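Local coordinates for protein Ddb_g0293866 (PDB 5LW6) that binds ADP-ribose through this macrodomain and, as part of a larger protein, probably recognises poly-ADP-ribose in the response to DNA damage, at residues I38-R43 against T244-F249; K90-K95 against W121-E126; G142-A147 against G210-I215; G184-V189 against L218-N223. One frame throughout, in Å; residues are numbered along the deposited sequence.

Interaction 1 of 4, residues I38-R43 against T244-F249; sequences IGPKYR and TYHSLF
Pro40 and Tyr42, in the N-terminal loop ahead of strand 55-59, lie against His246 and Phe249 on the C-terminal helix 237-253 of the macrodomain, an α/β/α sandwich. Side-chain packing, not hydrogen bonding, joins these two segments. Pro40 is wedged between two flat groups. Its CD stands 3.7 Å from the centroid of the His246 ring and only 3° off the ring normal, a CH-pi contact over the face, while its CB lies 3.5 Å above the plane of the Tyr42 ring, over the centre. His246 carries CG anti to its carbonyl carbon (chi1 -74°), which raises the imidazole alongside the proline. NE2 is hydrogen-bonded to Glu83 OE1, fixing how the ring is turned. Gly39, at positive phi, brings its CA to 3.8 Å from His246 ND1; a CB there would run into the proline ring. The loop backbone is tied to the same helix elsewhere, through Glu243, Asn250 and Asp253, and Phe249 stacks on Tyr84 of helix 70-87. Tyr42 comes in athwart the His246 side chain and drives its phenol end between the imidazole and Phe249. Its CE1 reaches Phe249 CB at 3.5 Å. The hydroxyl lies in the plane of both neighbouring rings, at their edges: Tyr42 OH is 3.3 Å from His246 CD2 and 3.6 Å from Phe249 CD2.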
loop_
_atom_site.group_PDB
_atom_site.type_symbol
_atom_site.label_atom_id
_atom_site.label_comp_id
_atom_site.label_asym_id
_atom_site.label_seq_id
_atom_site.Cartn_x
_atom_site.Cartn_y
_atom_site.Cartn_z
ATOM N N ILE A 38 -3.741 0.872 16.539
ATOM C CA ILE A 38 -4.969 0.133 16.675
ATOM C C ILE A 38 -4.803 -1.353 16.341
ATOM O O ILE A 38 -5.544 -2.172 16.845
ATOM C CB ILE A 38 -6.048 0.879 15.831
ATOM C CG1 ILE A 38 -6.650 1.939 16.751
ATOM C CG2 ILE A 38 -7.115 -0.008 15.215
ATOM C CD1 ILE A 38 -7.584 2.895 16.059
ATOM N N GLY A 39 -3.807 -1.673 15.515
ATOM C CA GLY A 39 -3.460 -3.065 15.202
ATOM C C GLY A 39 -4.434 -3.647 14.212
ATOM O O GLY A 39 -5.255 -2.915 13.650
ATOM N N PRO A 40 -4.353 -4.967 14.005
ATOM C CA PRO A 40 -5.166 -5.665 12.992
ATOM C C PRO A 40 -6.579 -5.875 13.423
ATOM O O PRO A 40 -6.827 -6.201 14.595
ATOM C CB PRO A 40 -4.494 -7.008 12.860
ATOM C CG PRO A 40 -3.705 -7.205 14.116
ATOM C CD PRO A 40 -3.465 -5.876 14.731
ATOM N N LYS A 41 -7.486 -5.647 12.494
ATOM C CA LYS A 41 -8.942 -5.852 12.676
ATOM C C LYS A 41 -9.450 -6.691 11.493
ATOM O O LYS A 41 -10.300 -6.273 10.716
ATOM C CB LYS A 41 -9.622 -4.513 12.708
ATOM C CG LYS A 41 -9.153 -3.581 13.800
ATOM C CD LYS A 41 -9.672 -4.048 15.154
ATOM C CE LYS A 41 -9.296 -3.122 16.325
ATOM N NZ LYS A 41 -9.344 -4.001 17.564
ATOM N N TYR A 42 -8.886 -7.853 11.383
ATOM C CA TYR A 42 -9.060 -8.655 10.215
ATOM C C TYR A 42 -10.356 -9.428 10.289
ATOM O O TYR A 42 -10.820 -9.775 11.360
ATOM C CB TYR A 42 -7.872 -9.577 10.005
ATOM C CG TYR A 42 -6.547 -8.889 9.829
ATOM C CD1 TYR A 42 -6.470 -7.557 9.389
ATOM C CD2 TYR A 42 -5.353 -9.595 9.984
ATOM C CE1 TYR A 42 -5.258 -6.935 9.188
ATOM C CE2 TYR A 42 -4.110 -8.969 9.808
ATOM C CZ TYR A 42 -4.073 -7.638 9.418
ATOM O OH TYR A 42 -2.858 -7.041 9.235
ATOM N N ARG A 43 -10.952 -9.744 9.144
ATOM C CA ARG A 43 -12.287 -10.407 9.076
ATOM C C ARG A 43 -12.273 -11.495 8.007
ATOM O O ARG A 43 -12.040 -11.176 6.874
ATOM C CB ARG A 43 -13.365 -9.373 8.692
ATOM C CG ARG A 43 -13.616 -8.356 9.794
ATOM C CD ARG A 43 -14.921 -7.585 9.592
ATOM N NE ARG A 43 -15.222 -6.816 10.806
ATOM C CZ ARG A 43 -16.149 -5.857 10.906
ATOM N NH1 ARG A 43 -16.888 -5.496 9.852
ATOM N NH2 ARG A 43 -16.328 -5.225 12.078
ATOM N N THR A 244 1.173 0.834 9.899
ATOM C CA THR A 244 0.837 1.162 8.489
ATOM C C THR A 244 0.355 -0.109 7.761
ATOM O O THR A 244 -0.680 -0.096 7.110
ATOM C CB THR A 244 1.951 1.877 7.759
ATOM O OG1 THR A 244 2.521 2.954 8.542
ATOM C CG2 THR A 244 1.456 2.423 6.497
ATOM N N TYR A 245 1.075 -1.193 7.916
ATOM C CA TYR A 245 0.654 -2.430 7.279
ATOM C C TYR A 245 -0.672 -2.917 7.835
ATOM O O TYR A 245 -1.578 -3.302 7.124
ATOM C CB TYR A 245 1.711 -3.541 7.398
ATOM C CG TYR A 245 2.803 -3.428 6.367
ATOM C CD1 TYR A 245 2.613 -3.913 5.072
ATOM C CD2 TYR A 245 3.992 -2.833 6.630
ATOM C CE1 TYR A 245 3.608 -3.792 4.122
ATOM C CE2 TYR A 245 4.996 -2.719 5.677
ATOM C CZ TYR A 245 4.793 -3.178 4.402
ATOM O OH TYR A 245 5.805 -3.035 3.407
ATOM N N HIS A 246 -0.810 -2.883 9.151
ATOM C CA HIS A 246 -2.103 -3.258 9.766
ATOM C C HIS A 246 -3.257 -2.441 9.235
ATOM O O HIS A 246 -4.269 -2.967 8.899
ATOM C CB HIS A 246 -2.013 -3.176 11.285
ATOM C CG HIS A 246 -1.223 -4.286 11.899
ATOM N ND1 HIS A 246 -0.477 -4.131 13.058
ATOM C CD2 HIS A 246 -1.094 -5.583 11.543
ATOM C CE1 HIS A 246 0.118 -5.283 13.347
ATOM N NE2 HIS A 246 -0.275 -6.192 12.466
ATOM N N SER A 247 -3.089 -1.127 9.170
ATOM C CA SER A 247 -4.083 -0.244 8.602
ATOM C C SER A 247 -4.417 -0.586 7.166
ATOM O O SER A 247 -5.603 -0.566 6.740
ATOM C CB SER A 247 -3.551 1.180 8.653
ATOM O OG SER A 247 -3.534 1.538 9.995
ATOM N N LEU A 248 -3.394 -0.834 6.372
ATOM C CA LEU A 248 -3.603 -1.194 4.983
ATOM C C LEU A 248 -4.444 -2.453 4.864
ATOM O O LEU A 248 -5.371 -2.540 4.072
ATOM C CB LEU A 248 -2.235 -1.323 4.328
ATOM C CG LEU A 248 -2.235 -1.795 2.886
ATOM C CD1 LEU A 248 -3.015 -0.828 1.999
ATOM C CD2 LEU A 248 -0.794 -1.937 2.419
ATOM N N PHE A 249 -4.081 -3.491 5.614
ATOM C CA PHE A 249 -4.780 -4.741 5.511
ATOM C C PHE A 249 -6.129 -4.662 6.174
ATOM O O PHE A 249 -7.077 -5.297 5.722
ATOM C CB PHE A 249 -3.937 -5.890 6.098
ATOM C CG PHE A 249 -2.688 -6.179 5.315
ATOM C CD1 PHE A 249 -2.661 -6.075 3.901
ATOM C CD2 PHE A 249 -1.558 -6.501 5.936
ATOM C CE1 PHE A 249 -1.482 -6.304 3.176
ATOM C CE2 PHE A 249 -0.375 -6.755 5.217
ATOM C CZ PHE A 249 -0.347 -6.665 3.859
#

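Interaction 2 of 4, residues K90-K95 against W121-E126; sequences KEDDIK and WDKRFE
Arg124 sets the edge of its guanidinium against Glu91 O, with Ile94 CD1 approaching obliquely and the carboxylate of Asp122 lying in plane at another edge. The bond across the contact runs from Arg124 NH1 to Glu91 O, 2.9 Å long and rather bent (140° at the hydrogen), with the nitrogen above the carbonyl plane. Asp122 is gripped side-on in a salt bridge: Arg124 NE meets Asp122 OD1 and Arg124 NH2 meets Asp122 OD2, each at 3.0 Å. A bend at chi3 (-62°) swings the guanidinium back onto this carboxylate. NH1 also bonds His88 O and NH2 bonds Leu85 O, at the end of helix 70-87, so all three nitrogens are engaged and the group can hardly rotate. Ile94 supports the arm from the side, its O 3.3 Å from Arg124 CG and its CD1 3.9 Å from Arg124 NH1. A leucine in place of Arg124 would probably leave the Asp122 carboxylate without its countercharge and the carbonyls of Glu91, His88 and Leu85 without this donor. Lys95 CA makes a weaker contact with Arg124 O at 3.6 Å, where the segments enter the neighbouring parallel strands 95-101 and 125-130. Asp122 OD1 uses its anti lone pair for Arg124 N. This bond makes an Asx turn within the type I turn Asp122-Phe125, which leads into 125-130, one of two edge strands of the macrodomain sheet.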
loop_
_atom_site.group_PDB
_atom_site.type_symbol
_atom_site.label_atom_id
_atom_site.label_comp_id
_atom_site.label_asym_id
_atom_site.label_seq_id
_atom_site.Cartn_x
_atom_site.Cartn_y
_atom_site.Cartn_z
ATOM N N LYS A 90 -7.074 -20.250 3.277
ATOM C CA LYS A 90 -8.290 -20.762 2.614
ATOM C C LYS A 90 -9.182 -19.695 2.006
ATOM O O LYS A 90 -10.239 -20.038 1.545
ATOM C CB LYS A 90 -9.198 -21.566 3.552
ATOM C CG LYS A 90 -8.527 -22.760 4.223
ATOM C CD LYS A 90 -9.491 -23.623 5.042
ATOM C CE LYS A 90 -8.701 -24.821 5.547
ATOM N NZ LYS A 90 -9.456 -25.781 6.401
ATOM N N GLU A 91 -8.815 -18.417 2.054
ATOM C CA GLU A 91 -9.606 -17.376 1.402
ATOM C C GLU A 91 -8.944 -17.068 0.087
ATOM O O GLU A 91 -8.011 -16.277 0.014
ATOM C CB GLU A 91 -9.705 -16.164 2.300
ATOM C CG GLU A 91 -10.652 -16.442 3.458
ATOM C CD GLU A 91 -10.619 -15.420 4.563
ATOM O OE1 GLU A 91 -10.128 -15.714 5.684
ATOM O OE2 GLU A 91 -11.135 -14.308 4.359
ATOM N N ASP A 92 -9.422 -17.678 -0.982
ATOM C CA ASP A 92 -8.719 -17.597 -2.252
ATOM C C ASP A 92 -9.022 -16.340 -3.043
ATOM O O ASP A 92 -8.478 -16.176 -4.073
ATOM C CB ASP A 92 -9.122 -18.813 -3.103
ATOM C CG ASP A 92 -8.863 -20.153 -2.387
ATOM O OD1 ASP A 92 -7.947 -20.199 -1.518
ATOM O OD2 ASP A 92 -9.571 -21.168 -2.726
ATOM N N ASP A 93 -9.879 -15.416 -2.560
ATOM C CA ASP A 93 -10.078 -14.162 -3.268
ATOM C C ASP A 93 -8.910 -13.156 -3.110
ATOM O O ASP A 93 -8.815 -12.181 -3.855
ATOM C CB ASP A 93 -11.378 -13.442 -2.871
ATOM C CG ASP A 93 -11.351 -12.934 -1.474
ATOM O OD1 ASP A 93 -11.258 -13.772 -0.554
ATOM O OD2 ASP A 93 -11.453 -11.678 -1.287
ATOM N N ILE A 94 -8.097 -13.371 -2.085
ATOM C CA ILE A 94 -7.050 -12.484 -1.708
ATOM C C ILE A 94 -5.890 -12.668 -2.644
ATOM O O ILE A 94 -5.431 -13.777 -2.960
ATOM C CB ILE A 94 -6.601 -12.806 -0.268
ATOM C CG1 ILE A 94 -7.677 -12.433 0.727
ATOM C CG2 ILE A 94 -5.351 -12.030 0.020
ATOM C CD1 ILE A 94 -7.488 -12.989 2.118
ATOM N N LYS A 95 -5.408 -11.556 -3.175
ATOM C CA LYS A 95 -4.233 -11.519 -4.007
ATOM C C LYS A 95 -3.448 -10.292 -3.593
ATOM O O LYS A 95 -3.990 -9.167 -3.611
ATOM C CB LYS A 95 -4.643 -11.458 -5.481
ATOM C CG LYS A 95 -3.531 -11.697 -6.393
ATOM C CD LYS A 95 -4.056 -12.120 -7.793
ATOM C CE LYS A 95 -5.396 -11.489 -8.223
ATOM N NZ LYS A 95 -5.287 -10.504 -9.366
ATOM N N TRP A 121 6.183 -20.012 0.886
ATOM C CA TRP A 121 5.706 -18.757 0.262
ATOM C C TRP A 121 4.267 -18.925 -0.211
ATOM O O TRP A 121 3.964 -19.775 -1.016
ATOM C CB TRP A 121 6.630 -18.410 -0.877
ATOM C CG TRP A 121 6.449 -17.083 -1.471
ATOM C CD1 TRP A 121 5.311 -16.563 -2.066
ATOM C CD2 TRP A 121 7.461 -16.047 -1.580
ATOM N NE1 TRP A 121 5.558 -15.292 -2.530
ATOM C CE2 TRP A 121 6.870 -14.963 -2.269
ATOM C CE3 TRP A 121 8.795 -15.950 -1.171
ATOM C CZ2 TRP A 121 7.565 -13.813 -2.534
ATOM C CZ3 TRP A 121 9.503 -14.871 -1.479
ATOM C CH2 TRP A 121 8.870 -13.752 -2.113
ATOM N N ASP A 122 3.346 -18.121 0.296
ATOM C CA ASP A 122 1.945 -18.204 -0.088
ATOM C C ASP A 122 1.719 -17.868 -1.548
ATOM O O ASP A 122 2.152 -16.829 -2.003
ATOM C CB ASP A 122 1.147 -17.247 0.816
ATOM C CG ASP A 122 -0.312 -17.547 0.838
ATOM O OD1 ASP A 122 -0.943 -17.577 -0.253
ATOM O OD2 ASP A 122 -0.830 -17.838 1.952
ATOM N N LYS A 123 1.061 -18.759 -2.308
ATOM C CA LYS A 123 0.738 -18.537 -3.743
ATOM C C LYS A 123 0.004 -17.234 -4.004
ATOM O O LYS A 123 0.048 -16.743 -5.092
ATOM C CB LYS A 123 -0.103 -19.710 -4.345
ATOM C CG LYS A 123 -1.458 -19.912 -3.663
ATOM C CD LYS A 123 -2.366 -21.087 -4.148
ATOM C CE LYS A 123 -3.737 -20.863 -3.489
ATOM N NZ LYS A 123 -4.712 -21.979 -3.561
ATOM N N ARG A 124 -0.652 -16.677 -2.982
ATOM C CA ARG A 124 -1.414 -15.439 -3.116
ATOM C C ARG A 124 -0.576 -14.190 -3.004
ATOM O O ARG A 124 -1.113 -13.130 -3.225
ATOM C CB ARG A 124 -2.505 -15.350 -2.093
ATOM C CG ARG A 124 -3.608 -16.411 -2.226
ATOM C CD ARG A 124 -4.486 -16.483 -1.001
ATOM N NE ARG A 124 -3.795 -16.858 0.222
ATOM C CZ ARG A 124 -4.350 -16.779 1.439
ATOM N NH1 ARG A 124 -5.570 -16.349 1.591
ATOM N NH2 ARG A 124 -3.672 -17.138 2.520
ATOM N N PHE A 125 0.716 -14.332 -2.694
ATOM C CA PHE A 125 1.599 -13.167 -2.579
ATOM C C PHE A 125 2.654 -13.162 -3.634
ATOM O O PHE A 125 3.324 -14.202 -3.857
ATOM C CB PHE A 125 2.276 -13.185 -1.235
ATOM C CG PHE A 125 3.278 -12.108 -1.066
ATOM C CD1 PHE A 125 2.933 -10.780 -1.237
ATOM C CD2 PHE A 125 4.591 -12.429 -0.766
ATOM C CE1 PHE A 125 3.909 -9.798 -1.085
ATOM C CE2 PHE A 125 5.546 -11.472 -0.584
ATOM C CZ PHE A 125 5.197 -10.145 -0.774
ATOM N N GLU A 126 2.757 -12.058 -4.373
ATOM C CA GLU A 126 3.831 -11.906 -5.372
ATOM C C GLU A 126 4.537 -10.590 -5.207
ATOM O O GLU A 126 3.929 -9.597 -4.752
ATOM C CB GLU A 126 3.253 -11.864 -6.785
ATOM C CG GLU A 126 2.503 -13.112 -7.139
ATOM C CD GLU A 126 1.931 -13.104 -8.563
ATOM O OE1 GLU A 126 1.920 -12.015 -9.238
ATOM O OE2 GLU A 126 1.485 -14.229 -8.985
#

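Interaction 3 of 4, residues G142-A147 against G210-I215; sequences GCKLFA and GIDIVI
Leu145, Phe146 and Ala147 pair in parallel with Ile213, Val214 and Ile215, joining strand 145-149 to strand 213-217, the latter next to the edge strand 189-193 of the macrodomain sheet. Phe146 makes two of the backbone bonds, its N to Ile213 O at 2.9 Å and its O from Ile215 N at 2.9 Å. At the strand start, Lys144 O takes two successive amides, Ile213 N at 3.1 Å and Asp212 N at 2.7 Å. On the face toward helix 237-253, Leu145 CD2 lies 3.9 Å from both Ile213 CD1 and Ile215 CD1, and Leu248 and Leu252 of that helix close over this layer. Phe146 goes to the other face. With its CG opposite the backbone N (chi1 -173°), the ring leads away from the neighbouring strand and meets Phe139, and its CB is left 4.0 Å from Ile211 CD1. Ile211 CG1 also packs on Cys143 O, and its side chain touches Leu194. With Ile211 cut back to alanine, the root of the Phe146 side chain would probably lose the CD1 methyl packed against it. Farther out, Lys144 runs alongside Asp212, the lysine CD against the carboxylate. One water accepts from NZ and donates to Asp212 OD2; a second accepts from the same ammonium and donates to Gly210 O and Asp212 OD1. The opposite charges are thus coupled through water, and their attraction is probably softened.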
loop_
_atom_site.group_PDB
_atom_site.type_symbol
_atom_site.label_atom_id
_atom_site.label_comp_id
_atom_site.label_asym_id
_atom_site.label_seq_id
_atom_site.Cartn_x
_atom_site.Cartn_y
_atom_site.Cartn_z
ATOM N N GLY A 142 -3.947 -6.132 -12.345
ATOM C CA GLY A 142 -5.153 -6.887 -12.081
ATOM C C GLY A 142 -5.644 -6.800 -10.635
ATOM O O GLY A 142 -6.206 -7.791 -10.110
ATOM N N CYS A 143 -5.439 -5.662 -9.977
ATOM C CA CYS A 143 -5.814 -5.537 -8.568
ATOM C C CYS A 143 -6.886 -4.489 -8.450
ATOM O O CYS A 143 -6.763 -3.433 -9.062
ATOM C CB CYS A 143 -4.637 -5.136 -7.704
ATOM S SG CYS A 143 -3.391 -6.492 -7.563
ATOM N N LYS A 144 -7.930 -4.789 -7.687
ATOM C CA LYS A 144 -9.006 -3.880 -7.483
ATOM C C LYS A 144 -8.704 -2.724 -6.531
ATOM O O LYS A 144 -9.394 -1.671 -6.577
ATOM C CB LYS A 144 -10.270 -4.633 -7.053
ATOM C CG LYS A 144 -10.807 -5.455 -8.195
ATOM C CD LYS A 144 -12.188 -5.983 -7.820
ATOM C CE LYS A 144 -12.680 -7.072 -8.814
ATOM N NZ LYS A 144 -13.180 -6.294 -9.965
ATOM N N LEU A 145 -7.677 -2.908 -5.689
ATOM C CA LEU A 145 -7.253 -1.911 -4.749
ATOM C C LEU A 145 -5.769 -1.570 -5.063
ATOM O O LEU A 145 -4.959 -2.435 -5.251
ATOM C CB LEU A 145 -7.365 -2.309 -3.269
ATOM C CG LEU A 145 -8.793 -2.661 -2.804
ATOM C CD1 LEU A 145 -8.984 -4.108 -3.135
ATOM C CD2 LEU A 145 -8.957 -2.410 -1.299
ATOM N N PHE A 146 -5.488 -0.279 -5.168
ATOM C CA PHE A 146 -4.149 0.194 -5.529
ATOM C C PHE A 146 -3.707 1.176 -4.452
ATOM O O PHE A 146 -4.367 2.183 -4.267
ATOM C CB PHE A 146 -4.158 0.872 -6.897
ATOM C CG PHE A 146 -2.776 1.217 -7.393
ATOM C CD1 PHE A 146 -2.153 2.401 -7.024
ATOM C CD2 PHE A 146 -2.077 0.342 -8.142
ATOM C CE1 PHE A 146 -0.866 2.722 -7.420
ATOM C CE2 PHE A 146 -0.809 0.636 -8.594
ATOM C CZ PHE A 146 -0.161 1.779 -8.221
ATOM N N ALA A 147 -2.606 0.866 -3.772
ATOM C CA ALA A 147 -2.076 1.676 -2.663
ATOM C C ALA A 147 -0.891 2.471 -3.154
ATOM O O ALA A 147 -0.024 1.954 -3.925
ATOM C CB ALA A 147 -1.646 0.817 -1.532
ATOM N N GLY A 210 -9.056 -1.590 -14.101
ATOM C CA GLY A 210 -9.885 -2.339 -13.161
ATOM C C GLY A 210 -9.731 -2.002 -11.708
ATOM O O GLY A 210 -10.170 -2.799 -10.814
ATOM N N ILE A 211 -9.217 -0.821 -11.437
ATOM C CA ILE A 211 -9.004 -0.345 -10.048
ATOM C C ILE A 211 -10.274 0.267 -9.550
ATOM O O ILE A 211 -10.834 1.219 -10.190
ATOM C CB ILE A 211 -7.806 0.637 -9.943
ATOM C CG1 ILE A 211 -6.460 -0.075 -10.243
ATOM C CG2 ILE A 211 -7.789 1.263 -8.561
ATOM C CD1 ILE A 211 -5.298 0.818 -10.681
ATOM N N ASP A 212 -10.765 -0.197 -8.404
ATOM C CA ASP A 212 -11.935 0.394 -7.742
ATOM C C ASP A 212 -11.654 1.367 -6.640
ATOM O O ASP A 212 -12.489 2.253 -6.372
ATOM C CB ASP A 212 -12.829 -0.692 -7.178
ATOM C CG ASP A 212 -13.440 -1.561 -8.278
ATOM O OD1 ASP A 212 -13.590 -1.079 -9.426
ATOM O OD2 ASP A 212 -13.709 -2.757 -7.995
ATOM N N ILE A 213 -10.521 1.174 -5.942
ATOM C CA ILE A 213 -10.179 1.934 -4.766
ATOM C C ILE A 213 -8.698 2.261 -4.811
ATOM O O ILE A 213 -7.888 1.396 -5.044
ATOM C CB ILE A 213 -10.491 1.140 -3.437
ATOM C CG1 ILE A 213 -11.963 0.789 -3.301
ATOM C CG2 ILE A 213 -9.938 1.901 -2.203
ATOM C CD1 ILE A 213 -12.154 -0.463 -2.495
ATOM N N VAL A 214 -8.352 3.518 -4.602
ATOM C CA VAL A 214 -6.968 4.008 -4.404
ATOM C C VAL A 214 -6.771 4.316 -2.904
ATOM O O VAL A 214 -7.596 4.962 -2.305
ATOM C CB VAL A 214 -6.655 5.280 -5.281
ATOM C CG1 VAL A 214 -5.304 5.860 -4.880
ATOM C CG2 VAL A 214 -6.712 4.916 -6.756
ATOM N N ILE A 215 -5.745 3.786 -2.328
ATOM C CA ILE A 215 -5.521 3.917 -0.904
ATOM C C ILE A 215 -4.220 4.701 -0.712
ATOM O O ILE A 215 -3.136 4.341 -1.200
ATOM C CB ILE A 215 -5.364 2.521 -0.239
ATOM C CG1 ILE A 215 -6.566 1.624 -0.486
ATOM C CG2 ILE A 215 -5.001 2.672 1.241
ATOM C CD1 ILE A 215 -6.363 0.170 -0.060
HETATM O O HOH W 1 -15.301 -4.462 -9.039
HETATM O O HOH W 2 -12.521 -3.559 -11.050
#

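Interaction 4 of 4, residues G184-V189 against L218-N223; sequences GKIGKV and LGVNMN
Two backbone hydrogen bonds join Leu218 to the turn before strand 189-193. Gly187 N gives to Leu218 O at 2.8 Å, almost straight (169°), and Leu218 N returns a bond to Lys188 O at 3.1 Å. They set Gly187 and Lys188 together opposite Leu218, the pattern of a G1 beta bulge joined to a type II turn, just before strand 189-193 pairs with 213-217. That turn, Lys185 to Lys188, is closed by Lys188 N on Lys185 O; Gly187 sits where positive phi would jam a side chain against the preceding carbonyl.

Apolar packing centres on Leu218, whose side chain is directed at 184-189, with CB 3.5 Å from Lys188 O. Its CD2 rests against the backbone, 3.5 Å from Gly184 C and 3.6 Å from Lys185 N. A CB on Gly184 would collide with this methyl. Leu154 touches the leucine from outside. Farther along, Ile186 and Val220 meet methyl to methyl, their side chains set crosswise, with Ile186 CG2 4.1 Å from Val220 CG2.

Among the polar side chains, Lys188 NZ forms a salt bridge with Glu243 of helix 237-253. Asn221 shapes the 218-223 loop itself: its OD1 accepts from Asn223 N, an Asx turn, while its ND2 gives to Asn223 O.

The segment 218-223 follows the C-terminal end of strand 213-217, next to the edge strand 189-193. In macrodomains, loops at these strand ends border the ADP-ribose cleft; the position of this one is consistent with such a place.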
loop_
_atom_site.group_PDB
_atom_site.type_symbol
_atom_site.label_atom_id
_atom_site.label_comp_id
_atom_site.label_asym_id
_atom_site.label_seq_id
_atom_site.Cartn_x
_atom_site.Cartn_y
_atom_site.Cartn_z
ATOM N N GLY A 184 -4.320 13.628 7.142
ATOM C CA GLY A 184 -3.897 12.277 7.448
ATOM C C GLY A 184 -2.902 12.228 8.547
ATOM O O GLY A 184 -2.232 13.208 8.827
ATOM N N LYS A 185 -2.831 11.050 9.175
ATOM C CA LYS A 185 -1.927 10.782 10.285
ATOM C C LYS A 185 -1.024 9.615 9.933
ATOM O O LYS A 185 -1.496 8.620 9.355
ATOM C CB LYS A 185 -2.715 10.376 11.490
ATOM C CG LYS A 185 -3.720 11.418 11.914
ATOM C CD LYS A 185 -3.145 12.436 12.872
ATOM C CE LYS A 185 -4.230 13.451 13.293
ATOM N NZ LYS A 185 -4.563 14.332 12.129
ATOM N N ILE A 186 0.229 9.724 10.351
ATOM C CA ILE A 186 1.220 8.675 10.109
ATOM C C ILE A 186 0.809 7.359 10.735
ATOM O O ILE A 186 0.362 7.287 11.887
ATOM C CB ILE A 186 2.655 9.089 10.587
ATOM C CG1 ILE A 186 3.170 10.300 9.764
ATOM C CG2 ILE A 186 3.643 7.968 10.369
ATOM C CD1 ILE A 186 3.910 11.331 10.615
ATOM N N GLY A 187 0.985 6.294 9.972
ATOM C CA GLY A 187 0.602 4.978 10.417
ATOM C C GLY A 187 -0.806 4.566 9.945
ATOM O O GLY A 187 -1.227 3.483 10.239
ATOM N N LYS A 188 -1.547 5.446 9.265
ATOM C CA LYS A 188 -2.867 5.176 8.809
ATOM C C LYS A 188 -2.978 5.186 7.290
ATOM O O LYS A 188 -2.101 5.717 6.624
ATOM C CB LYS A 188 -3.882 6.170 9.403
ATOM C CG LYS A 188 -3.983 6.054 10.920
ATOM C CD LYS A 188 -4.515 4.714 11.464
ATOM C CE LYS A 188 -4.635 4.617 13.014
ATOM N NZ LYS A 188 -3.304 4.286 13.644
ATOM N N VAL A 189 -4.010 4.547 6.774
ATOM C CA VAL A 189 -4.343 4.631 5.340
ATOM C C VAL A 189 -5.695 5.274 5.082
ATOM O O VAL A 189 -6.574 5.303 5.972
ATOM C CB VAL A 189 -4.208 3.258 4.647
ATOM C CG1 VAL A 189 -2.878 2.581 5.051
ATOM C CG2 VAL A 189 -5.379 2.376 4.964
ATOM N N LEU A 218 0.182 6.317 4.641
ATOM C CA LEU A 218 1.065 7.272 5.277
ATOM C C LEU A 218 2.121 6.479 6.112
ATOM O O LEU A 218 1.999 6.283 7.320
ATOM C CB LEU A 218 0.248 8.265 6.120
ATOM C CG LEU A 218 -0.238 9.461 5.319
ATOM C CD1 LEU A 218 -1.227 9.084 4.259
ATOM C CD2 LEU A 218 -0.862 10.450 6.271
ATOM N N GLY A 219 3.115 5.942 5.417
ATOM C CA GLY A 219 4.179 5.205 6.057
ATOM C C GLY A 219 5.150 6.218 6.695
ATOM O O GLY A 219 5.045 7.425 6.493
ATOM N N VAL A 220 6.136 5.677 7.372
ATOM C CA VAL A 220 7.106 6.418 8.121
ATOM C C VAL A 220 8.196 6.920 7.172
ATOM O O VAL A 220 8.767 6.172 6.412
ATOM C CB VAL A 220 7.697 5.520 9.211
ATOM C CG1 VAL A 220 8.857 6.197 9.893
ATOM C CG2 VAL A 220 6.635 5.109 10.202
ATOM N N ASN A 221 8.426 8.230 7.199
ATOM C CA ASN A 221 9.508 8.815 6.422
ATOM C C ASN A 221 10.734 9.038 7.286
ATOM O O ASN A 221 10.676 9.586 8.370
ATOM C CB ASN A 221 9.101 10.195 5.890
ATOM C CG ASN A 221 10.246 10.885 5.211
ATOM O OD1 ASN A 221 10.895 10.281 4.378
ATOM N ND2 ASN A 221 10.507 12.165 5.566
HETATM N N MSE A 222 11.841 8.606 6.753
HETATM C CA MSE A 222 13.107 8.810 7.392
HETATM C C MSE A 222 13.979 9.834 6.690
HETATM O O MSE A 222 15.073 10.143 7.209
HETATM C CB MSE A 222 13.950 7.515 7.406
HETATM C CG MSE A 222 13.244 6.301 8.030
HETATM SE SE MSE A 222 12.752 6.469 9.853
HETATM C CE MSE A 222 14.605 6.576 10.569
ATOM N N ASN A 223 13.564 10.327 5.505
ATOM C CA ASN A 223 14.367 11.182 4.607
ATOM C C ASN A 223 14.181 12.657 4.981
ATOM O O ASN A 223 13.092 13.208 4.744
ATOM C CB ASN A 223 13.926 10.918 3.154
ATOM C CG ASN A 223 14.703 11.713 2.150
ATOM O OD1 ASN A 223 15.418 12.660 2.514
ATOM N ND2 ASN A 223 14.554 11.343 0.874
#

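Helix 237-253 relates three of the contacts. Interaction 1 meets interaction 4 where Thr244 OG1 packs 3.4 Å from Gly187 CA, and meets interaction 3 where Leu248 CD1 packs on Ile215 CD1 and Ala147 CB, both at 4.1 Å. Interactions 3 and 4 follow strand 213-217 from its start to the loop beyond it, with centres about 20 Å apart, and touch at Ile215 CG2 and Val189 CB. Interaction 2 reaches interaction 3 through Lys95 NZ and Gly142 O, 3.0 Å apart. Its centre is about 26 Å from that of interaction 4, whose 218-223 loop follows a strand end of the kind that borders the ADP-ribose cleft in macrodomains.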